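Long-range contacts in vascular protein tyrosine phosphatase 1 (Rattus norvegicus, PDB 3I36), which probably removes phosphate from tyrosyl groups of proteins, this chain being the catalytic domain of a receptor-type protein-tyrosine phosphatase: residues 114-119 with 253-258; 126-131 with 155-160; 184-189 with 199-204. All blocks are in the same frame, centred on the assembly; numbering follows the deposited sequence.

Contact 1. Residues 114-119 with 253-258; sequences FIATQG and TFIAID
F114 on strand 114-117 faces I255 on helix 253-258, their CA atoms 7.7 Å apart, and strand and helix run nearly antiparallel (161°), their axes 10.4 Å apart. That distance is bridged by side chains alone. F114 makes the largest share of the contact: its CG lies opposite the carbonyl carbon and beside the backbone N (chi1 -66°), which sends the ring away from the strand and on to the helix. I255 lies over one face of this ring. Its CG1 is 3.9 Å from the ring centroid, close to the ring normal, a CH-pi contact, while CG2 rests over the rim by CD1 of F114 and the CD1 methyl of I255 runs back along CB and CG of the phenylalanine. The same methyl reaches the CB of A116 at 4.3 Å, so I255 touches two residues of the strand, F114 and A116. At the far rim D258 meets the ring in its plane, with OD2 3.1 Å from CZ of F114 and the carboxylate turned 81° to the ring; the positive C-H edge probably favours this oxygen. The carboxylate has stronger mates in helix 218-231, where R224 and R228 form salt bridges with it. F254 adds a lighter touch, its ring edge at CE2 lying 4.3 Å from CE2 of F114. The whole contact is buried and apolar apart from D258. It joins the central sheet of the protein-tyrosine phosphatase fold to helix 249-267, which leaves the P-loop, residues 244-250, which probably binds the substrate phosphate; A116 lies about 5 Å from G247 of that loop.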
loop_
_atom_site.group_PDB
_atom_site.type_symbol
_atom_site.label_atom_id
_atom_site.label_comp_id
_atom_site.label_asym_id
_atom_site.label_seq_id
_atom_site.Cartn_x
_atom_site.Cartn_y
_atom_site.Cartn_z
ATOM N N PHE A 114 0.273 4.311 7.062
ATOM C CA PHE A 114 0.466 3.152 6.217
ATOM C C PHE A 114 1.884 2.665 6.308
ATOM O O PHE A 114 2.791 3.423 6.593
ATOM C CB PHE A 114 0.217 3.501 4.746
ATOM C CG PHE A 114 -1.194 3.864 4.445
ATOM C CD1 PHE A 114 -1.591 5.187 4.442
ATOM C CD2 PHE A 114 -2.133 2.878 4.167
ATOM C CE1 PHE A 114 -2.899 5.526 4.152
ATOM C CE2 PHE A 114 -3.446 3.217 3.879
ATOM C CZ PHE A 114 -3.821 4.540 3.865
ATOM N N ILE A 115 2.055 1.391 6.020
ATOM C CA ILE A 115 3.350 0.885 5.634
ATOM C C ILE A 115 3.157 0.333 4.247
ATOM O O ILE A 115 2.282 -0.506 4.019
ATOM C CB ILE A 115 3.813 -0.221 6.542
ATOM C CG1 ILE A 115 4.152 0.354 7.913
ATOM C CG2 ILE A 115 5.023 -0.931 5.917
ATOM C CD1 ILE A 115 4.363 -0.701 8.963
ATOM N N ALA A 116 3.937 0.837 3.303
ATOM C CA ALA A 116 3.938 0.253 1.976
ATOM C C ALA A 116 5.105 -0.714 1.930
ATOM O O ALA A 116 6.231 -0.368 2.269
ATOM C CB ALA A 116 4.094 1.323 0.901
ATOM N N THR A 117 4.833 -1.932 1.512
ATOM C CA THR A 117 5.885 -2.919 1.469
ATOM C C THR A 117 5.697 -3.800 0.254
ATOM O O THR A 117 4.628 -3.814 -0.351
ATOM C CB THR A 117 5.899 -3.754 2.766
ATOM O OG1 THR A 117 7.083 -4.553 2.802
ATOM C CG2 THR A 117 4.669 -4.659 2.846
ATOM N N GLN A 118 6.743 -4.532 -0.110
ATOM C CA GLN A 118 6.665 -5.435 -1.235
ATOM C C GLN A 118 5.942 -6.705 -0.809
ATOM O O GLN A 118 5.834 -7.006 0.384
ATOM C CB GLN A 118 8.069 -5.804 -1.674
ATOM C CG GLN A 118 8.785 -6.626 -0.626
ATOM C CD GLN A 118 10.240 -6.871 -0.964
ATOM O OE1 GLN A 118 10.827 -6.182 -1.801
ATOM N NE2 GLN A 118 10.839 -7.840 -0.291
ATOM N N GLY A 119 5.459 -7.462 -1.781
ATOM C CA GLY A 119 4.941 -8.781 -1.475
ATOM C C GLY A 119 6.145 -9.549 -0.973
ATOM O O GLY A 119 7.192 -9.551 -1.625
ATOM N N THR A 253 -1.375 3.563 -5.383
ATOM C CA THR A 253 -2.681 3.958 -5.877
ATOM C C THR A 253 -3.717 3.813 -4.769
ATOM O O THR A 253 -4.492 4.723 -4.508
ATOM C CB THR A 253 -3.065 3.130 -7.115
ATOM O OG1 THR A 253 -2.070 3.329 -8.122
ATOM C CG2 THR A 253 -4.420 3.554 -7.667
ATOM N N PHE A 254 -3.703 2.678 -4.095
ATOM C CA PHE A 254 -4.650 2.457 -3.026
ATOM C C PHE A 254 -4.464 3.500 -1.918
ATOM O O PHE A 254 -5.427 4.096 -1.423
ATOM C CB PHE A 254 -4.466 1.071 -2.448
ATOM C CG PHE A 254 -5.327 0.820 -1.254
ATOM C CD1 PHE A 254 -6.623 0.370 -1.416
ATOM C CD2 PHE A 254 -4.860 1.078 0.012
ATOM C CE1 PHE A 254 -7.434 0.154 -0.336
ATOM C CE2 PHE A 254 -5.674 0.869 1.112
ATOM C CZ PHE A 254 -6.968 0.396 0.926
ATOM N N ILE A 255 -3.220 3.722 -1.523
ATOM C CA ILE A 255 -2.975 4.669 -0.446
ATOM C C ILE A 255 -3.437 6.057 -0.861
ATOM O O ILE A 255 -4.095 6.778 -0.091
ATOM C CB ILE A 255 -1.505 4.705 -0.057
ATOM C CG1 ILE A 255 -1.127 3.397 0.650
ATOM C CG2 ILE A 255 -1.232 5.928 0.845
ATOM C CD1 ILE A 255 0.338 3.316 0.978
ATOM N N ALA A 256 -3.125 6.426 -2.097
ATOM C CA ALA A 256 -3.522 7.746 -2.583
ATOM C C ALA A 256 -5.036 7.865 -2.597
ATOM O O ALA A 256 -5.584 8.890 -2.213
ATOM C CB ALA A 256 -2.955 8.002 -3.979
ATOM N N ILE A 257 -5.724 6.815 -3.033
ATOM C CA ILE A 257 -7.178 6.879 -3.091
ATOM C C ILE A 257 -7.725 7.097 -1.685
ATOM O O ILE A 257 -8.650 7.879 -1.458
ATOM C CB ILE A 257 -7.745 5.553 -3.596
ATOM C CG1 ILE A 257 -7.504 5.413 -5.096
ATOM C CG2 ILE A 257 -9.229 5.445 -3.272
ATOM C CD1 ILE A 257 -7.813 4.009 -5.607
ATOM N N ASP A 258 -7.144 6.402 -0.727
ATOM C CA ASP A 258 -7.629 6.518 0.645
ATOM C C ASP A 258 -7.467 7.954 1.116
ATOM O O ASP A 258 -8.371 8.550 1.722
ATOM C CB ASP A 258 -6.866 5.571 1.565
ATOM C CG ASP A 258 -7.320 5.681 3.010
ATOM O OD1 ASP A 258 -8.494 5.371 3.297
ATOM O OD2 ASP A 258 -6.499 6.077 3.856
#

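Contact 2. Residues 126-131 with 155-160; sequences KDFWRM and EEYWPS
Y157 pushes its ring into the angle between F128 and W129 of helix 125-134. F128 comes over one face of the tyrosine ring, CE2 of F128 lying 3.4 Å from CD1 of Y157, with the two planes inclined at 45°. Behind, the indole of W158 covers the opposite face with its CE3, so the tyrosine is a flat wedge held on both sides. W129 closes the third side: its CZ2 meets the rim of the ring, 3.7 Å from CD1 of Y157, the two side chains crossing at about a right angle. Y157 takes the crowded position, CG between its backbone N and carbonyl carbon (chi1 54°), which folds the ring back toward the helix. Beyond it the edge of W129 also meets CA of W158, and CZ2 of W129 comes within 4.5 Å of CD of P159. The polar link is W129 NE1 to Y157 O at 2.7 Å, with the oxygen near the indole plane. A phenylalanine in place of W129 would probably leave the carbonyl of Y157 without its donor and open a gap beside W158 and P159. One N-H thus ties an irregular chain to the helix at a fixed point, while largely aromatic surface fills the rest and the Y157 hydroxyl is turned to H243.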
loop_
_atom_site.group_PDB
_atom_site.type_symbol
_atom_site.label_atom_id
_atom_site.label_comp_id
_atom_site.label_asym_id
_atom_site.label_seq_id
_atom_site.Cartn_x
_atom_site.Cartn_y
_atom_site.Cartn_z
ATOM N N LYS A 126 9.493 -14.264 7.547
ATOM C CA LYS A 126 9.638 -14.022 8.983
ATOM C C LYS A 126 9.731 -12.530 9.231
ATOM O O LYS A 126 9.090 -11.989 10.136
ATOM C CB LYS A 126 10.866 -14.739 9.538
ATOM C CG LYS A 126 10.769 -16.248 9.472
ATOM C CD LYS A 126 11.923 -16.882 10.227
ATOM C CE LYS A 126 12.025 -18.366 9.911
ATOM N NZ LYS A 126 13.283 -18.956 10.442
ATOM N N ASP A 127 10.519 -11.862 8.399
ATOM C CA ASP A 127 10.657 -10.421 8.493
ATOM C C ASP A 127 9.304 -9.744 8.332
ATOM O O ASP A 127 8.974 -8.806 9.053
ATOM C CB ASP A 127 11.565 -9.929 7.377
ATOM C CG ASP A 127 13.007 -10.324 7.590
ATOM O OD1 ASP A 127 13.356 -10.780 8.710
ATOM O OD2 ASP A 127 13.780 -10.164 6.636
ATOM N N PHE A 128 8.531 -10.222 7.364
ATOM C CA PHE A 128 7.233 -9.649 7.093
ATOM C C PHE A 128 6.354 -9.709 8.330
ATOM O O PHE A 128 5.783 -8.702 8.750
ATOM C CB PHE A 128 6.570 -10.399 5.949
ATOM C CG PHE A 128 5.230 -9.875 5.580
ATOM C CD1 PHE A 128 5.100 -8.852 4.652
ATOM C CD2 PHE A 128 4.086 -10.410 6.149
ATOM C CE1 PHE A 128 3.838 -8.378 4.291
ATOM C CE2 PHE A 128 2.834 -9.934 5.805
ATOM C CZ PHE A 128 2.712 -8.913 4.875
ATOM N N TRP A 129 6.235 -10.892 8.914
ATOM C CA TRP A 129 5.404 -11.033 10.101
ATOM C C TRP A 129 5.987 -10.313 11.306
ATOM O O TRP A 129 5.253 -9.841 12.173
ATOM C CB TRP A 129 5.119 -12.497 10.398
ATOM C CG TRP A 129 4.145 -13.031 9.422
ATOM C CD1 TRP A 129 4.406 -13.842 8.359
ATOM C CD2 TRP A 129 2.751 -12.724 9.371
ATOM N NE1 TRP A 129 3.244 -14.092 7.662
ATOM C CE2 TRP A 129 2.213 -13.417 8.263
ATOM C CE3 TRP A 129 1.899 -11.942 10.161
ATOM C CZ2 TRP A 129 0.862 -13.349 7.927
ATOM C CZ3 TRP A 129 0.556 -11.868 9.822
ATOM C CH2 TRP A 129 0.050 -12.572 8.718
ATOM N N ARG A 130 7.303 -10.204 11.350
ATOM C CA ARG A 130 7.936 -9.481 12.437
ATOM C C ARG A 130 7.551 -8.009 12.324
ATOM O O ARG A 130 7.287 -7.347 13.319
ATOM C CB ARG A 130 9.453 -9.667 12.417
ATOM C CG ARG A 130 10.130 -9.197 13.694
ATOM C CD ARG A 130 11.494 -9.854 13.884
ATOM N NE ARG A 130 12.301 -9.778 12.679
ATOM C CZ ARG A 130 13.309 -8.932 12.507
ATOM N NH1 ARG A 130 13.981 -8.933 11.369
ATOM N NH2 ARG A 130 13.633 -8.087 13.468
ATOM N N MET A 131 7.471 -7.512 11.098
ATOM C CA MET A 131 7.059 -6.132 10.885
ATOM C C MET A 131 5.602 -5.990 11.287
ATOM O O MET A 131 5.214 -5.046 11.973
ATOM C CB MET A 131 7.188 -5.761 9.426
ATOM C CG MET A 131 6.642 -4.377 9.153
ATOM S SD MET A 131 7.088 -3.780 7.524
ATOM C CE MET A 131 6.087 -4.805 6.461
ATOM N N GLU A 155 4.689 -14.098 -2.158
ATOM C CA GLU A 155 4.530 -15.380 -1.490
ATOM C C GLU A 155 3.163 -15.443 -0.837
ATOM O O GLU A 155 2.616 -14.426 -0.444
ATOM C CB GLU A 155 5.622 -15.608 -0.440
ATOM C CG GLU A 155 6.973 -15.841 -1.069
ATOM C CD GLU A 155 6.927 -16.988 -2.057
ATOM O OE1 GLU A 155 6.605 -18.112 -1.631
ATOM O OE2 GLU A 155 7.200 -16.762 -3.255
ATOM N N GLU A 156 2.607 -16.644 -0.732
ATOM C CA GLU A 156 1.408 -16.807 0.061
ATOM C C GLU A 156 1.884 -16.842 1.497
ATOM O O GLU A 156 2.205 -17.906 2.043
ATOM C CB GLU A 156 0.672 -18.083 -0.305
ATOM C CG GLU A 156 -0.555 -18.308 0.563
ATOM C CD GLU A 156 -1.539 -19.252 -0.080
ATOM O OE1 GLU A 156 -2.534 -19.606 0.573
ATOM O OE2 GLU A 156 -1.319 -19.631 -1.247
ATOM N N TYR A 157 1.962 -15.665 2.096
ATOM C CA TYR A 157 2.673 -15.502 3.358
ATOM C C TYR A 157 1.767 -15.738 4.536
ATOM O O TYR A 157 2.194 -15.624 5.676
ATOM C CB TYR A 157 3.238 -14.092 3.458
ATOM C CG TYR A 157 2.191 -13.029 3.261
ATOM C CD1 TYR A 157 1.352 -12.645 4.299
ATOM C CD2 TYR A 157 2.019 -12.433 2.016
ATOM C CE1 TYR A 157 0.375 -11.663 4.099
ATOM C CE2 TYR A 157 1.067 -11.460 1.810
ATOM C CZ TYR A 157 0.248 -11.079 2.855
ATOM O OH TYR A 157 -0.696 -10.113 2.631
ATOM N N TRP A 158 0.509 -16.043 4.256
ATOM C CA TRP A 158 -0.467 -16.200 5.320
ATOM C C TRP A 158 -0.894 -17.652 5.434
ATOM O O TRP A 158 -0.883 -18.388 4.441
ATOM C CB TRP A 158 -1.680 -15.314 5.058
ATOM C CG TRP A 158 -2.433 -15.687 3.826
ATOM C CD1 TRP A 158 -3.503 -16.528 3.742
ATOM C CD2 TRP A 158 -2.176 -15.229 2.491
ATOM N NE1 TRP A 158 -3.934 -16.614 2.440
ATOM C CE2 TRP A 158 -3.132 -15.831 1.652
ATOM C CE3 TRP A 158 -1.226 -14.366 1.925
ATOM C CZ2 TRP A 158 -3.167 -15.603 0.276
ATOM C CZ3 TRP A 158 -1.268 -14.131 0.564
ATOM C CH2 TRP A 158 -2.229 -14.747 -0.247
ATOM N N PRO A 159 -1.282 -18.068 6.646
ATOM C CA PRO A 159 -1.664 -19.467 6.855
ATOM C C PRO A 159 -3.134 -19.696 6.559
ATOM O O PRO A 159 -3.900 -18.749 6.358
ATOM C CB PRO A 159 -1.414 -19.671 8.351
ATOM C CG PRO A 159 -1.634 -18.307 8.951
ATOM C CD PRO A 159 -1.291 -17.286 7.896
ATOM N N SER A 160 -3.514 -20.967 6.531
ATOM C CA SER A 160 -4.911 -21.360 6.576
ATOM C C SER A 160 -5.313 -21.420 8.043
ATOM O O SER A 160 -4.645 -20.837 8.908
ATOM C CB SER A 160 -5.084 -22.742 5.956
ATOM O OG SER A 160 -4.398 -23.719 6.724
#

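Contact 3. Residues 184-189 with 199-204; sequences IRDFVV and PLRQFH
R185 and Q202 form a hydrogen-bonded pair in the antiparallel beta hairpin of strands 182-191 and 196-205, bonding N to O in both directions, and F187 with L200 makes the next such pair. R185 has the most surface buried here. Its chain, extended from CG to NE, runs alongside Q202 and H204 over the same face of the sheet, bringing NH1 between two acceptors that both lie close to the guanidinium plane. NH1 is 2.8 Å from OE1 of Q202, which it meets from above the amide plane, and 2.9 Å from ND1 of H204, nearly in the imidazole plane; NH2 adds a weak bond to ND1. NE is held by a salt bridge to E176 of strand 169-178, so the buried charge is well answered. H204 gives its NE2 to the carbonyl of T144, consistent with a neutral ring that accepts at ND1. L200 shares this face further along. Its CB packs against CG2 of V189 at 3.6 Å, and its CD2 lies 3.8 Å from CD2 of F187, the two side chains pointing the same way; the edge of the F187 ring also meets CB of Q202. On the other face I184 is flanked by its diagonal neighbour and its pair mate: CG2 touches CD of R201 at 3.4 Å, and CG1 reaches CD1 of F203 less closely. CG of R201 in turn lies over one face of the F203 ring; helix 218-231 packs on I184, R201 and F203. R201, bent at chi3 (-57°), turns its guanidinium back to D186 and grips it side-on, NE to OD1 at 2.6 Å and NH2 to the syn lone pair of OD2 at 2.7 Å.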
loop_
_atom_site.group_PDB
_atom_site.type_symbol
_atom_site.label_atom_id
_atom_site.label_comp_id
_atom_site.label_asym_id
_atom_site.label_seq_id
_atom_site.Cartn_x
_atom_site.Cartn_y
_atom_site.Cartn_z
ATOM N N ILE A 184 -11.396 -11.660 2.048
ATOM C CA ILE A 184 -11.059 -11.077 3.314
ATOM C C ILE A 184 -10.754 -12.208 4.263
ATOM O O ILE A 184 -11.530 -13.167 4.386
ATOM C CB ILE A 184 -12.200 -10.193 3.841
ATOM C CG1 ILE A 184 -12.416 -9.020 2.873
ATOM C CG2 ILE A 184 -11.868 -9.679 5.234
ATOM C CD1 ILE A 184 -13.638 -8.186 3.174
ATOM N N ARG A 185 -9.596 -12.118 4.903
ATOM C CA ARG A 185 -9.162 -13.176 5.794
ATOM C C ARG A 185 -8.903 -12.577 7.151
ATOM O O ARG A 185 -8.287 -11.520 7.271
ATOM C CB ARG A 185 -7.902 -13.841 5.250
ATOM C CG ARG A 185 -8.062 -14.310 3.807
ATOM C CD ARG A 185 -6.894 -15.196 3.380
ATOM N NE ARG A 185 -7.084 -15.644 2.011
ATOM C CZ ARG A 185 -6.663 -14.973 0.946
ATOM N NH1 ARG A 185 -5.995 -13.834 1.097
ATOM N NH2 ARG A 185 -6.894 -15.447 -0.271
ATOM N N ASP A 186 -9.396 -13.254 8.173
ATOM C CA ASP A 186 -9.079 -12.867 9.523
ATOM C C ASP A 186 -8.105 -13.859 10.096
ATOM O O ASP A 186 -8.218 -15.070 9.869
ATOM C CB ASP A 186 -10.333 -12.791 10.379
ATOM C CG ASP A 186 -11.077 -11.503 10.180
ATOM O OD1 ASP A 186 -10.407 -10.473 10.006
ATOM O OD2 ASP A 186 -12.323 -11.513 10.198
ATOM N N PHE A 187 -7.157 -13.331 10.857
ATOM C CA PHE A 187 -6.180 -14.139 11.542
ATOM C C PHE A 187 -6.081 -13.692 12.982
ATOM O O PHE A 187 -6.535 -12.610 13.367
ATOM C CB PHE A 187 -4.805 -13.960 10.913
ATOM C CG PHE A 187 -4.782 -14.199 9.443
ATOM C CD1 PHE A 187 -4.465 -15.451 8.938
ATOM C CD2 PHE A 187 -5.089 -13.175 8.561
ATOM C CE1 PHE A 187 -4.457 -15.676 7.576
ATOM C CE2 PHE A 187 -5.070 -13.389 7.187
ATOM C CZ PHE A 187 -4.758 -14.644 6.695
ATOM N N VAL A 188 -5.488 -14.556 13.779
ATOM C CA VAL A 188 -4.996 -14.157 15.070
ATOM C C VAL A 188 -3.496 -14.162 14.910
ATOM O O VAL A 188 -2.924 -15.120 14.396
ATOM C CB VAL A 188 -5.398 -15.154 16.159
ATOM C CG1 VAL A 188 -4.708 -14.801 17.456
ATOM C CG2 VAL A 188 -6.907 -15.148 16.334
ATOM N N VAL A 189 -2.860 -13.077 15.319
ATOM C CA VAL A 189 -1.416 -13.008 15.266
ATOM C C VAL A 189 -0.902 -13.025 16.685
ATOM O O VAL A 189 -1.313 -12.223 17.513
ATOM C CB VAL A 189 -0.937 -11.727 14.594
ATOM C CG1 VAL A 189 0.574 -11.732 14.502
ATOM C CG2 VAL A 189 -1.559 -11.617 13.221
ATOM N N PRO A 199 -5.898 -9.505 16.617
ATOM C CA PRO A 199 -6.435 -9.880 15.318
ATOM C C PRO A 199 -5.677 -9.177 14.221
ATOM O O PRO A 199 -5.017 -8.153 14.419
ATOM C CB PRO A 199 -7.874 -9.333 15.355
ATOM C CG PRO A 199 -8.146 -9.008 16.781
ATOM C CD PRO A 199 -6.819 -8.615 17.345
ATOM N N LEU A 200 -5.782 -9.745 13.039
ATOM C CA LEU A 200 -5.326 -9.064 11.862
ATOM C C LEU A 200 -6.307 -9.457 10.802
ATOM O O LEU A 200 -6.716 -10.614 10.724
ATOM C CB LEU A 200 -3.901 -9.490 11.489
ATOM C CG LEU A 200 -3.403 -8.801 10.213
ATOM C CD1 LEU A 200 -1.925 -8.433 10.308
ATOM C CD2 LEU A 200 -3.675 -9.667 8.990
ATOM N N ARG A 201 -6.736 -8.475 10.027
ATOM C CA ARG A 201 -7.574 -8.759 8.892
ATOM C C ARG A 201 -6.788 -8.409 7.653
ATOM O O ARG A 201 -6.147 -7.359 7.578
ATOM C CB ARG A 201 -8.860 -7.918 8.942
ATOM C CG ARG A 201 -9.686 -8.037 7.664
ATOM C CD ARG A 201 -11.118 -7.652 7.917
ATOM N NE ARG A 201 -11.703 -8.466 8.971
ATOM C CZ ARG A 201 -12.876 -8.207 9.535
ATOM N NH1 ARG A 201 -13.581 -7.155 9.134
ATOM N NH2 ARG A 201 -13.337 -8.994 10.499
ATOM N N GLN A 202 -6.855 -9.294 6.676
ATOM C CA GLN A 202 -6.161 -9.108 5.443
ATOM C C GLN A 202 -7.207 -8.910 4.377
ATOM O O GLN A 202 -8.075 -9.761 4.174
ATOM C CB GLN A 202 -5.348 -10.350 5.100
ATOM C CG GLN A 202 -4.609 -10.234 3.786
ATOM C CD GLN A 202 -4.265 -11.610 3.248
ATOM O OE1 GLN A 202 -5.043 -12.547 3.406
ATOM N NE2 GLN A 202 -3.102 -11.739 2.623
ATOM N N PHE A 203 -7.124 -7.773 3.711
ATOM C CA PHE A 203 -8.027 -7.452 2.623
ATOM C C PHE A 203 -7.294 -7.773 1.354
ATOM O O PHE A 203 -6.377 -7.062 0.954
ATOM C CB PHE A 203 -8.397 -5.980 2.685
ATOM C CG PHE A 203 -9.076 -5.600 3.970
ATOM C CD1 PHE A 203 -10.460 -5.578 4.063
ATOM C CD2 PHE A 203 -8.331 -5.319 5.096
ATOM C CE1 PHE A 203 -11.082 -5.238 5.250
ATOM C CE2 PHE A 203 -8.942 -4.983 6.282
ATOM C CZ PHE A 203 -10.322 -4.937 6.359
ATOM N N HIS A 204 -7.685 -8.875 0.740
ATOM C CA HIS A 204 -7.009 -9.338 -0.443
ATOM C C HIS A 204 -7.811 -8.963 -1.673
ATOM O O HIS A 204 -8.801 -9.610 -2.005
ATOM C CB HIS A 204 -6.799 -10.847 -0.390
ATOM C CG HIS A 204 -5.861 -11.343 -1.440
ATOM N ND1 HIS A 204 -5.392 -12.636 -1.476
ATOM C CD2 HIS A 204 -5.272 -10.697 -2.474
ATOM C CE1 HIS A 204 -4.578 -12.777 -2.507
ATOM N NE2 HIS A 204 -4.480 -11.612 -3.122
#

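Overall arrangement
Both segments of contact 3, and strand 114-117 of contact 1, belong to the mixed central sheet, with strands 240-243 and 139-142 between them. The centre of contact 1 is about 17 Å from those of contacts 2 and 3, whereas contacts 2 and 3 lie about 12 Å apart. Along the chain contact 1 closes a loop holding contact 2 and then contact 3. Helix 125-134 follows strand 114-117 closely, and T117 CG2 touches F128 CE1 at 4.1 Å. Contacts 2 and 3 meet directly, Y157 OH lying 2.9 Å from Q202 NE2, a probable hydrogen bond. Side chains of all three come within about 8 to 10 Å of that of C244, probably the phosphocysteine nucleophile.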